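Local coordinates for serine-rich Repeat Adhesion Glycoprotein (Srr1) (Streptococcus agalactiae, PDB 4MBO) that probably binds host fibrinogen as a cell-surface adhesin, through a binding region that includes a bacterial Ig-like domain, at residues A[28-31]-A[35-38]; A[45-50]-A[102-107]; A[68-73]-A[93-98]; A[139-144]-A[150-155]. One frame throughout, in Å; residues are numbered along the deposited sequence. Where two conformers were deposited one is given.

Contact 1: residues A[28-31]-A[35-38]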
loop_
_atom_site.group_PDB
_atom_site.type_symbol
_atom_site.label_atom_id
_atom_site.label_comp_id
_atom_site.label_asym_id
_atom_site.label_seq_id
_atom_site.Cartn_x
_atom_site.Cartn_y
_atom_site.Cartn_z
ATOM N N THR A 28 3.953 -14.214 11.952
ATOM C CA THR A 28 4.862 -13.060 11.994
ATOM C C THR A 28 4.146 -11.778 12.496
ATOM O O THR A 28 4.800 -10.789 12.808
ATOM C CB THR A 28 5.605 -12.820 10.659
ATOM O OG1 THR A 28 4.718 -12.355 9.635
ATOM C CG2 THR A 28 6.293 -14.092 10.207
ATOM N N LEU A 29 2.817 -11.807 12.608
ATOM C CA LEU A 29 2.083 -10.638 13.092
ATOM C C LEU A 29 2.386 -10.404 14.576
ATOM O O LEU A 29 2.530 -11.358 15.349
ATOM C CB LEU A 29 0.567 -10.838 12.946
ATOM C CG LEU A 29 -0.023 -11.024 11.547
ATOM C CD1 LEU A 29 -1.545 -11.148 11.649
ATOM C CD2 LEU A 29 0.367 -9.873 10.637
ATOM N N SER A 30 2.466 -9.145 14.979
ATOM C CA SER A 30 2.702 -8.817 16.381
ATOM C C SER A 30 1.540 -9.281 17.256
ATOM O O SER A 30 1.749 -9.736 18.385
ATOM C CB SER A 30 2.922 -7.299 16.557
ATOM O OG SER A 30 1.812 -6.545 16.085
ATOM N N GLU A 31 0.317 -9.137 16.747
ATOM C CA GLU A 31 -0.881 -9.600 17.428
ATOM C C GLU A 31 -1.755 -10.374 16.434
ATOM O O GLU A 31 -2.612 -9.788 15.749
ATOM C CB GLU A 31 -1.664 -8.441 17.997
ATOM C CG GLU A 31 -0.876 -7.568 18.955
ATOM C CD GLU A 31 -1.744 -6.495 19.568
ATOM O OE1 GLU A 31 -2.410 -6.780 20.594
ATOM O OE2 GLU A 31 -1.730 -5.354 19.064
ATOM N N VAL A 35 -3.933 -7.471 11.051
ATOM C CA VAL A 35 -2.790 -7.093 10.208
ATOM C C VAL A 35 -2.648 -5.577 10.276
ATOM O O VAL A 35 -3.548 -4.837 9.861
ATOM C CB VAL A 35 -2.972 -7.513 8.728
ATOM C CG1 VAL A 35 -1.754 -7.129 7.896
ATOM C CG2 VAL A 35 -3.175 -8.998 8.600
ATOM N N LYS A 36 -1.518 -5.122 10.799
ATOM C CA LYS A 36 -1.225 -3.683 10.947
ATOM C C LYS A 36 -0.495 -3.198 9.707
ATOM O O LYS A 36 0.728 -3.279 9.613
ATOM C CB LYS A 36 -0.395 -3.451 12.209
ATOM C CG LYS A 36 -1.082 -3.949 13.471
ATOM C CD LYS A 36 -0.223 -3.756 14.719
ATOM C CE LYS A 36 -0.810 -4.448 15.947
ATOM N NZ LYS A 36 0.197 -4.588 17.045
ATOM N N LEU A 37 -1.258 -2.626 8.780
ATOM C CA LEU A 37 -0.692 -2.201 7.495
ATOM C C LEU A 37 0.129 -0.929 7.576
ATOM O O LEU A 37 0.756 -0.548 6.595
ATOM C CB LEU A 37 -1.771 -2.091 6.422
ATOM C CG LEU A 37 -2.345 -3.421 5.959
ATOM C CD1 LEU A 37 -3.446 -3.205 4.932
ATOM C CD2 LEU A 37 -1.278 -4.358 5.353
ATOM N N ASP A 38 0.123 -0.262 8.726
ATOM C CA ASP A 38 0.978 0.902 8.938
ATOM C C ASP A 38 2.141 0.577 9.901
ATOM O O ASP A 38 2.862 1.460 10.359
ATOM C CB ASP A 38 0.154 2.100 9.398
ATOM C CG ASP A 38 -0.651 2.697 8.270
ATOM O OD1 ASP A 38 -0.114 2.719 7.132
ATOM O OD2 ASP A 38 -1.759 3.196 8.505
#
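Leu29 and Val35 meet at the buried end of this short contact, and Lys36 closes its outer end by gripping Ser30 and Glu31. The inner part is purely apolar: CD1 of Leu29 lies 4.1 Å from CG2 of Val35, with CD2 of Leu29 at nearly the same distance, so one methyl of the valine faces both branches of the leucine. The two side chains approach at a slant, and Glu41 and Glu154 touch both of them, which leaves this end well enclosed. Between the two segments three residues lead from the loop after strand 20-25 into strand 34-36. That strand forms an edge of the mixed sheet of the N-terminal, Ig-like part of the molecule and runs parallel to strand 148-157, to which Val35 is tied by backbone bonds with Arg155 and Gln157. The outer part is polar and looser, with Ser30 and Glu31 both exposed to solvent. Lys36 stretches out in a nearly straight chain, its chi2 to chi4 all close to 180°, and carries NZ past the end of the apolar pair. There NZ donates to OG of Ser30 at 2.7 Å and forms a salt bridge with OE2 of Glu31 at 2.9 Å, using the anti lone pair of that oxygen, the one pointing away from OE1. The Ser30 hydroxyl is also hydrogen-bonded to OE2 of Glu41, whose other oxygen, OE1, takes the backbone N of Lys36.

Contact 2: residues A[45-50]-A[102-107]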
loop_
_atom_site.group_PDB
_atom_site.type_symbol
_atom_site.label_atom_id
_atom_site.label_comp_id
_atom_site.label_asym_id
_atom_site.label_seq_id
_atom_site.Cartn_x
_atom_site.Cartn_y
_atom_site.Cartn_z
ATOM N N LEU A 45 1.964 -16.842 2.575
ATOM C CA LEU A 45 1.407 -17.923 1.775
ATOM C C LEU A 45 2.468 -18.972 1.498
ATOM O O LEU A 45 3.587 -18.650 1.085
ATOM C CB LEU A 45 0.938 -17.364 0.436
ATOM C CG LEU A 45 0.505 -18.384 -0.636
ATOM C CD1 LEU A 45 -0.711 -19.169 -0.161
ATOM C CD2 LEU A 45 0.213 -17.674 -1.949
ATOM N N ASN A 46 2.110 -20.234 1.699
ATOM C CA ASN A 46 3.009 -21.268 1.254
ATOM C C ASN A 46 2.244 -22.380 0.554
ATOM O O ASN A 46 1.068 -22.642 0.853
ATOM C CB ASN A 46 3.852 -21.829 2.367
ATOM C CG ASN A 46 3.093 -22.725 3.269
ATOM O OD1 ASN A 46 2.408 -22.272 4.161
ATOM N ND2 ASN A 46 3.253 -24.044 3.074
ATOM N N PHE A 47 2.899 -23.004 -0.415
ATOM C CA PHE A 47 2.310 -24.128 -1.123
ATOM C C PHE A 47 3.407 -25.047 -1.613
ATOM O O PHE A 47 4.571 -24.655 -1.719
ATOM C CB PHE A 47 1.386 -23.664 -2.276
ATOM C CG PHE A 47 2.048 -22.824 -3.321
ATOM C CD1 PHE A 47 2.664 -23.414 -4.414
ATOM C CD2 PHE A 47 2.014 -21.439 -3.224
ATOM C CE1 PHE A 47 3.274 -22.623 -5.386
ATOM C CE2 PHE A 47 2.613 -20.657 -4.194
ATOM C CZ PHE A 47 3.241 -21.251 -5.256
ATOM N N ALA A 48 3.023 -26.284 -1.924
ATOM C CA ALA A 48 3.969 -27.255 -2.419
ATOM C C ALA A 48 3.197 -28.344 -3.141
ATOM O O ALA A 48 2.000 -28.555 -2.883
ATOM C CB ALA A 48 4.754 -27.854 -1.265
ATOM N N PHE A 49 3.886 -29.039 -4.030
ATOM C CA PHE A 49 3.316 -30.164 -4.770
ATOM C C PHE A 49 4.426 -30.905 -5.522
ATOM O O PHE A 49 5.582 -30.460 -5.544
ATOM C CB PHE A 49 2.249 -29.683 -5.792
ATOM C CG PHE A 49 2.772 -28.728 -6.821
ATOM C CD1 PHE A 49 3.354 -29.176 -8.005
ATOM C CD2 PHE A 49 2.680 -27.352 -6.607
ATOM C CE1 PHE A 49 3.845 -28.292 -8.949
ATOM C CE2 PHE A 49 3.192 -26.469 -7.543
ATOM C CZ PHE A 49 3.760 -26.932 -8.714
ATOM N N SER A 50 4.059 -32.044 -6.094
ATOM C CA SER A 50 4.887 -32.787 -6.999
ATOM C C SER A 50 4.169 -32.906 -8.336
ATOM O O SER A 50 2.934 -32.871 -8.399
ATOM C CB SER A 50 5.141 -34.203 -6.483
ATOM O OG SER A 50 5.942 -34.158 -5.334
ATOM N N ILE A 102 -1.927 -15.929 -9.244
ATOM C CA ILE A 102 -0.511 -16.031 -9.527
ATOM C C ILE A 102 -0.346 -17.172 -10.549
ATOM O O ILE A 102 -0.703 -18.320 -10.285
ATOM C CB ILE A 102 0.323 -16.346 -8.299
ATOM C CG1 ILE A 102 -0.044 -15.413 -7.122
ATOM C CG2 ILE A 102 1.787 -16.262 -8.670
ATOM C CD1 ILE A 102 0.439 -15.892 -5.791
ATOM N N THR A 103 0.156 -16.849 -11.723
ATOM C CA THR A 103 0.331 -17.802 -12.789
ATOM C C THR A 103 1.802 -18.101 -12.947
ATOM O O THR A 103 2.633 -17.190 -13.133
ATOM C CB THR A 103 -0.192 -17.275 -14.135
ATOM O OG1 THR A 103 -1.577 -16.978 -14.021
ATOM C CG2 THR A 103 -0.011 -18.272 -15.278
ATOM N N TYR A 104 2.125 -19.386 -12.854
ATOM C CA TYR A 104 3.478 -19.888 -13.045
ATOM C C TYR A 104 3.573 -20.632 -14.366
ATOM O O TYR A 104 2.695 -21.411 -14.725
ATOM C CB TYR A 104 3.873 -20.834 -11.920
ATOM C CG TYR A 104 4.122 -20.152 -10.605
ATOM C CD1 TYR A 104 5.386 -19.667 -10.277
ATOM C CD2 TYR A 104 3.121 -20.042 -9.667
ATOM C CE1 TYR A 104 5.602 -19.050 -9.040
ATOM C CE2 TYR A 104 3.321 -19.436 -8.450
ATOM C CZ TYR A 104 4.561 -18.957 -8.137
ATOM O OH TYR A 104 4.695 -18.356 -6.908
ATOM N N THR A 105 4.668 -20.388 -15.089
ATOM C CA THR A 105 4.917 -21.009 -16.380
ATOM C C THR A 105 6.188 -21.852 -16.332
ATOM O O THR A 105 7.263 -21.339 -15.977
ATOM C CB THR A 105 5.049 -19.939 -17.463
ATOM O OG1 THR A 105 3.877 -19.099 -17.457
ATOM C CG2 THR A 105 5.217 -20.587 -18.860
ATOM N N TRP A 106 6.062 -23.136 -16.661
ATOM C CA TRP A 106 7.188 -24.051 -16.630
ATOM C C TRP A 106 8.233 -23.721 -17.707
ATOM O O TRP A 106 7.898 -23.403 -18.854
ATOM C CB TRP A 106 6.726 -25.489 -16.823
ATOM C CG TRP A 106 5.801 -25.965 -15.752
ATOM C CD1 TRP A 106 4.467 -26.144 -15.856
ATOM C CD2 TRP A 106 6.151 -26.290 -14.393
ATOM N NE1 TRP A 106 3.952 -26.544 -14.650
ATOM C CE2 TRP A 106 4.988 -26.715 -13.759
ATOM C CE3 TRP A 106 7.362 -26.307 -13.675
ATOM C CZ2 TRP A 106 4.975 -27.132 -12.404
ATOM C CZ3 TRP A 106 7.362 -26.719 -12.338
ATOM C CH2 TRP A 106 6.166 -27.105 -11.713
ATOM N N THR A 107 9.489 -23.879 -17.348
ATOM C CA THR A 107 10.585 -23.603 -18.273
ATOM C C THR A 107 10.978 -24.789 -19.157
ATOM O O THR A 107 10.537 -25.924 -18.979
ATOM C CB THR A 107 11.833 -23.205 -17.480
ATOM O OG1 THR A 107 12.226 -24.325 -16.666
ATOM C CG2 THR A 107 11.608 -21.965 -16.644
#
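This is a contact across the hydrophobic core of a beta-sandwich: strand 43-51 of one sheet faces strand 101-106 of the other, and side chains alone bridge the gap. The axes of segments 45-50 and 102-106 come no nearer than 12.9 Å and run in roughly the same direction, 36° apart. Three pairs span that distance. Leu45 meets Ile102 through methyl groups, CD2 to CD1 at 4.2 Å. Phe47 and Tyr104 reach toward each other from opposite sheets; CZ of Phe47 lies 3.6 Å from OH of Tyr104, which sits at the edge of the phenylalanine ring. Their planes are inclined by 64°, with centroids 5.9 Å apart. Phe49 and Trp106 meet edge against edge, CE1 of Phe49 being 3.8 Å from CH2 of Trp106. In both phenylalanines CG is tucked between the backbone N and the carbonyl carbon (chi1 near 60° in both), which sets the two rings in matching poses two residues apart. Phe60 of strand 59-64, the neighbour of strand 101-106, meets Phe49 edge-to-face and also touches Phe47, Tyr104 and Trp106. Beside the contact, strand 43-51 is flanked by strands 20-25 and 116-126, whose Val120 and Ala118 touch Phe47 and Phe49.

Contact 3: residues A[68-73]-A[93-98]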
loop_
_atom_site.group_PDB
_atom_site.type_symbol
_atom_site.label_atom_id
_atom_site.label_comp_id
_atom_site.label_asym_id
_atom_site.label_seq_id
_atom_site.Cartn_x
_atom_site.Cartn_y
_atom_site.Cartn_z
ATOM N N LEU A 68 -6.736 -10.002 -1.520
ATOM C CA LEU A 68 -5.376 -10.409 -1.195
ATOM C C LEU A 68 -4.470 -10.207 -2.403
ATOM O O LEU A 68 -4.874 -10.551 -3.519
ATOM C CB LEU A 68 -5.450 -11.889 -0.792
ATOM C CG LEU A 68 -4.299 -12.560 -0.083
ATOM C CD1 LEU A 68 -4.065 -11.947 1.270
ATOM C CD2 LEU A 68 -4.576 -14.062 0.059
ATOM N N ASP A 69 -3.276 -9.612 -2.208
ATOM C CA ASP A 69 -2.315 -9.361 -3.290
ATOM C C ASP A 69 -0.909 -9.763 -2.837
ATOM O O ASP A 69 -0.701 -10.104 -1.681
ATOM C CB ASP A 69 -2.389 -7.925 -3.826
ATOM C CG ASP A 69 -1.893 -6.882 -2.863
ATOM O OD1 ASP A 69 -0.792 -7.064 -2.324
ATOM O OD2 ASP A 69 -2.585 -5.822 -2.711
ATOM N N THR A 70 0.019 -9.806 -3.786
ATOM C CA THR A 70 1.410 -10.155 -3.550
ATOM C C THR A 70 2.329 -8.942 -3.448
ATOM O O THR A 70 3.562 -9.070 -3.463
ATOM C CB THR A 70 1.930 -10.992 -4.744
ATOM O OG1 THR A 70 1.755 -10.221 -5.952
ATOM C CG2 THR A 70 1.168 -12.293 -4.828
ATOM N N GLN A 71 1.707 -7.769 -3.314
ATOM C CA GLN A 71 2.407 -6.479 -3.413
ATOM C C GLN A 71 2.556 -5.568 -2.179
ATOM O O GLN A 71 3.626 -4.962 -1.979
ATOM C CB GLN A 71 1.697 -5.659 -4.486
ATOM C CG GLN A 71 1.800 -6.265 -5.870
ATOM C CD GLN A 71 1.013 -5.477 -6.879
ATOM O OE1 GLN A 71 -0.094 -5.032 -6.582
ATOM N NE2 GLN A 71 1.552 -5.341 -8.100
ATOM N N GLY A 72 1.498 -5.393 -1.419
ATOM C CA GLY A 72 1.483 -4.427 -0.330
ATOM C C GLY A 72 1.461 -3.044 -0.968
ATOM O O GLY A 72 0.499 -2.706 -1.695
ATOM N N ILE A 73 2.541 -2.266 -0.760
ATOM C CA ILE A 73 2.645 -0.923 -1.380
ATOM C C ILE A 73 3.448 -0.936 -2.689
ATOM O O ILE A 73 3.623 0.077 -3.319
ATOM C CB ILE A 73 3.199 0.163 -0.437
ATOM C CG1 ILE A 73 4.675 -0.098 -0.036
ATOM C CG2 ILE A 73 2.314 0.272 0.793
ATOM C CD1 ILE A 73 5.299 1.057 0.698
ATOM N N GLY A 93 6.870 -16.768 -12.447
ATOM C CA GLY A 93 5.501 -16.461 -12.123
ATOM C C GLY A 93 5.184 -14.999 -12.055
ATOM O O GLY A 93 6.077 -14.158 -11.891
ATOM N N SER A 94 3.906 -14.704 -12.223
ATOM C CA SER A 94 3.443 -13.329 -12.148
ATOM C C SER A 94 2.055 -13.260 -11.535
ATOM O O SER A 94 1.226 -14.170 -11.721
ATOM C CB SER A 94 3.451 -12.648 -13.520
ATOM O OG SER A 94 2.675 -13.352 -14.448
ATOM N N TYR A 95 1.844 -12.183 -10.784
ATOM C CA TYR A 95 0.570 -11.875 -10.177
ATOM C C TYR A 95 -0.190 -10.961 -11.112
ATOM O O TYR A 95 0.400 -10.096 -11.788
ATOM C CB TYR A 95 0.781 -11.145 -8.847
ATOM C CG TYR A 95 -0.453 -10.556 -8.265
ATOM C CD1 TYR A 95 -1.388 -11.329 -7.623
ATOM C CD2 TYR A 95 -0.678 -9.179 -8.335
ATOM C CE1 TYR A 95 -2.544 -10.775 -7.096
ATOM C CE2 TYR A 95 -1.808 -8.624 -7.793
ATOM C CZ TYR A 95 -2.744 -9.418 -7.161
ATOM O OH TYR A 95 -3.908 -8.901 -6.614
ATOM N N SER A 96 -1.494 -11.191 -11.186
ATOM C CA SER A 96 -2.418 -10.386 -11.967
ATOM C C SER A 96 -3.382 -9.623 -11.112
ATOM O O SER A 96 -4.176 -10.222 -10.399
ATOM C CB SER A 96 -3.276 -11.293 -12.851
ATOM O OG SER A 96 -4.282 -10.508 -13.514
ATOM N N PRO A 97 -3.366 -8.289 -11.215
ATOM C CA PRO A 97 -4.334 -7.473 -10.525
ATOM C C PRO A 97 -5.768 -7.706 -11.013
ATOM O O PRO A 97 -6.727 -7.476 -10.298
ATOM C CB PRO A 97 -3.891 -6.045 -10.863
ATOM C CG PRO A 97 -2.432 -6.140 -11.212
ATOM C CD PRO A 97 -2.247 -7.512 -11.794
ATOM N N LEU A 98 -5.907 -8.164 -12.248
ATOM C CA LEU A 98 -7.191 -8.430 -12.819
ATOM C C LEU A 98 -7.890 -9.602 -12.172
ATOM O O LEU A 98 -9.043 -9.489 -11.803
ATOM C CB LEU A 98 -7.032 -8.708 -14.324
ATOM C CG LEU A 98 -8.300 -9.034 -15.064
ATOM C CD1 LEU A 98 -9.206 -7.804 -15.095
ATOM C CD2 LEU A 98 -7.939 -9.490 -16.478
#
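Tyr95 carries this contact almost alone, laying its ring against the backbone and side chains of Asp69 and Thr70. Its CG stands trans to the backbone N (chi1 169°), a setting that sends the ring along the turn after strand 68-69 and brings its two ends to different residues. At the near end OG1 of Thr70 lies 3.2 Å from both CB and CG of Tyr95, while the methyl CG2 of Thr70 reaches CD1. The backbone N of Thr70 sits over the centre of one face, 4.2 Å above the ring plane. At the far end OH of Tyr95 comes within 3.3 Å of CB of Asp69.

Asp69 shapes the turn that receives the ring. With chi1 at 69°, its carboxylate turns forward, toward the residues that follow. OD1 of Asp69 accepts from N of Gln71 at 2.8 Å. Gly72 N reaches Asp69 OD1 at 3.0 Å, giving an Asx turn and Asx motif that share one acceptor. Both donors approach from the same face of the carboxylate. Its other oxygen, OD2, makes a salt bridge with Arg129, which also bonds OE1 of Gln71.

Strand 68-69 is an outermost strand of one sheet, bound through Asp69 to Trp125 of strand 116-126, whereas strand 89-95 belongs to the mixed sheet beside strand 101-106; the tyrosine thus joins the two sheets near one end of the Ig-like sandwich.

Contact 4: residues A[139-144]-A[150-155]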
loop_
_atom_site.group_PDB
_atom_site.type_symbol
_atom_site.label_atom_id
_atom_site.label_comp_id
_atom_site.label_asym_id
_atom_site.label_seq_id
_atom_site.Cartn_x
_atom_site.Cartn_y
_atom_site.Cartn_z
ATOM N N GLN A 139 -11.728 -10.047 8.468
ATOM C CA GLN A 139 -11.915 -10.225 7.034
ATOM C C GLN A 139 -11.456 -11.633 6.701
ATOM O O GLN A 139 -10.620 -12.178 7.395
ATOM C CB GLN A 139 -11.051 -9.219 6.270
ATOM C CG GLN A 139 -11.248 -7.771 6.711
ATOM C CD GLN A 139 -12.670 -7.318 6.487
ATOM O OE1 GLN A 139 -13.093 -7.124 5.340
ATOM N NE2 GLN A 139 -13.396 -7.067 7.569
ATOM N N CYS A 140 -11.983 -12.193 5.629
ATOM C CA CYS A 140 -11.675 -13.565 5.206
ATOM C C CYS A 140 -10.704 -13.555 3.999
ATOM O O CYS A 140 -10.972 -12.909 2.978
ATOM C CB CYS A 140 -13.008 -14.242 4.849
ATOM S SG CYS A 140 -12.875 -15.672 3.766
ATOM N N PHE A 141 -9.578 -14.239 4.142
ATOM C CA PHE A 141 -8.531 -14.332 3.106
ATOM C C PHE A 141 -8.363 -15.781 2.725
ATOM O O PHE A 141 -8.254 -16.613 3.583
ATOM C CB PHE A 141 -7.216 -13.748 3.586
ATOM C CG PHE A 141 -7.340 -12.338 4.071
ATOM C CD1 PHE A 141 -7.374 -11.283 3.173
ATOM C CD2 PHE A 141 -7.437 -12.062 5.426
ATOM C CE1 PHE A 141 -7.523 -10.003 3.593
ATOM C CE2 PHE A 141 -7.581 -10.753 5.862
ATOM C CZ PHE A 141 -7.607 -9.729 4.943
ATOM N N THR A 142 -8.366 -16.065 1.434
ATOM C CA THR A 142 -8.222 -17.442 0.939
ATOM C C THR A 142 -7.266 -17.555 -0.248
ATOM O O THR A 142 -6.998 -16.606 -0.962
ATOM C CB THR A 142 -9.580 -18.090 0.542
ATOM O OG1 THR A 142 -10.194 -17.427 -0.595
ATOM C CG2 THR A 142 -10.561 -18.076 1.735
ATOM N N ALA A 143 -6.782 -18.771 -0.455
ATOM C CA ALA A 143 -5.938 -19.106 -1.576
ATOM C C ALA A 143 -6.251 -20.528 -1.964
ATOM O O ALA A 143 -6.400 -21.394 -1.111
ATOM C CB ALA A 143 -4.476 -18.959 -1.228
ATOM N N THR A 144 -6.259 -20.787 -3.267
ATOM C CA THR A 144 -6.577 -22.097 -3.822
ATOM C C THR A 144 -5.527 -22.574 -4.809
ATOM O O THR A 144 -5.052 -21.813 -5.630
ATOM C CB THR A 144 -7.922 -22.033 -4.577
ATOM O OG1 THR A 144 -8.976 -21.731 -3.645
ATOM C CG2 THR A 144 -8.266 -23.336 -5.254
ATOM N N ALA A 150 -6.862 -22.835 1.343
ATOM C CA ALA A 150 -6.494 -22.333 2.636
ATOM C C ALA A 150 -7.274 -21.071 2.951
ATOM O O ALA A 150 -7.659 -20.322 2.041
ATOM C CB ALA A 150 -5.010 -22.040 2.648
ATOM N N SER A 151 -7.488 -20.833 4.235
ATOM C CA SER A 151 -8.154 -19.617 4.686
ATOM C C SER A 151 -7.604 -19.149 6.002
ATOM O O SER A 151 -7.061 -19.941 6.818
ATOM C CB SER A 151 -9.671 -19.818 4.826
ATOM O OG SER A 151 -10.012 -20.616 5.976
ATOM N N ILE A 152 -7.704 -17.851 6.205
ATOM C CA ILE A 152 -7.349 -17.237 7.482
ATOM C C ILE A 152 -8.175 -15.972 7.623
ATOM O O ILE A 152 -8.534 -15.347 6.615
ATOM C CB ILE A 152 -5.833 -16.976 7.601
ATOM C CG1 ILE A 152 -5.434 -16.743 9.070
ATOM C CG2 ILE A 152 -5.410 -15.820 6.707
ATOM C CD1 ILE A 152 -3.938 -16.715 9.259
ATOM N N GLU A 153 -8.509 -15.608 8.863
ATOM C CA GLU A 153 -9.271 -14.396 9.129
ATOM C C GLU A 153 -8.454 -13.408 9.956
ATOM O O GLU A 153 -7.792 -13.800 10.926
ATOM C CB GLU A 153 -10.569 -14.707 9.896
ATOM C CG GLU A 153 -11.604 -15.445 9.096
ATOM C CD GLU A 153 -12.888 -15.604 9.905
ATOM O OE1 GLU A 153 -13.869 -15.027 9.477
ATOM O OE2 GLU A 153 -12.869 -16.231 10.983
ATOM N N GLU A 154 -8.526 -12.135 9.588
ATOM C CA GLU A 154 -7.808 -11.074 10.290
ATOM C C GLU A 154 -8.509 -9.754 10.151
ATOM O O GLU A 154 -9.041 -9.464 9.069
ATOM C CB GLU A 154 -6.409 -10.808 9.667
ATOM C CG GLU A 154 -5.516 -11.999 9.414
ATOM C CD GLU A 154 -4.884 -12.565 10.638
ATOM O OE1 GLU A 154 -4.929 -11.928 11.714
ATOM O OE2 GLU A 154 -4.372 -13.716 10.557
ATOM N N ARG A 155 -8.508 -8.947 11.209
ATOM C CA ARG A 155 -8.900 -7.562 11.051
ATOM C C ARG A 155 -7.747 -6.861 10.313
ATOM O O ARG A 155 -6.602 -7.325 10.331
ATOM C CB ARG A 155 -9.076 -6.885 12.420
ATOM C CG ARG A 155 -10.147 -7.496 13.251
ATOM C CD ARG A 155 -10.259 -6.781 14.606
ATOM N NE ARG A 155 -11.011 -7.647 15.482
ATOM C CZ ARG A 155 -10.478 -8.704 16.097
ATOM N NH1 ARG A 155 -11.238 -9.467 16.865
ATOM N NH2 ARG A 155 -9.186 -9.007 15.929
#
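Phe141 and Ile152 stand side by side on one face of an antiparallel hairpin, with CB of Phe141 4.2 Å from CG2 of Ile152. With CG anti to the carbonyl carbon (chi1 -55°), the phenylalanine ring leans along the partner strand toward Glu154: its CE2 is 4.0 Å from CB of Glu154, and its edge faces the carbonyl oxygens of Ile152 and Glu154. Ring and carboxylate planes differ by 27°, although the side chains cross at about a right angle. Ala143 and Ala150 continue this face with methyl groups. On the opposite face lie Cys140, Thr142, Ser151 and Glu153; there CG2 of Thr142 touches CB of Ser151 at 3.7 Å, and Cys140 SG is covalently linked to beta-mercaptoethanol, probably from crystallisation. Six backbone hydrogen bonds join the strands, paired at Gln139 with Glu154, Phe141 with Ile152 and Ala143 with Ala150. The bond from Phe141 N to Ile152 O, 2.9 Å long, runs almost in line with the carbonyl. Within the mixed sheet, strand 139-145 has strand 59-64 on its other side and strand 148-157 has strand 34-36. The face bearing Phe141 and Ile152 packs on Leu43 of strand 43-51, while Ile22 of strand 20-25 covers Ala143 and Ala150.

In the fold
Along the chain contact 1 comes first, contact 3 is nested within the loop closed by contact 2, and contact 4 follows. All four reach the mixed sheet of the Ig-like sandwich. Contacts 1 and 4, with centres about 15 Å apart, join through neighbouring strands 34-36 and 148-157; contacts 2 and 3, their centres also about 15 Å apart, join through strands 101-106 and 89-95. Contacts 1 and 2 are the farthest apart, centres about 26 Å, and do not touch. Leu45 on Ala143 links contact 2 to contact 4. Contacts 2 and 3 join the two sheets, while contacts 1 and 4 build the edge of the mixed one, in the N-terminal half of this adhesin fragment.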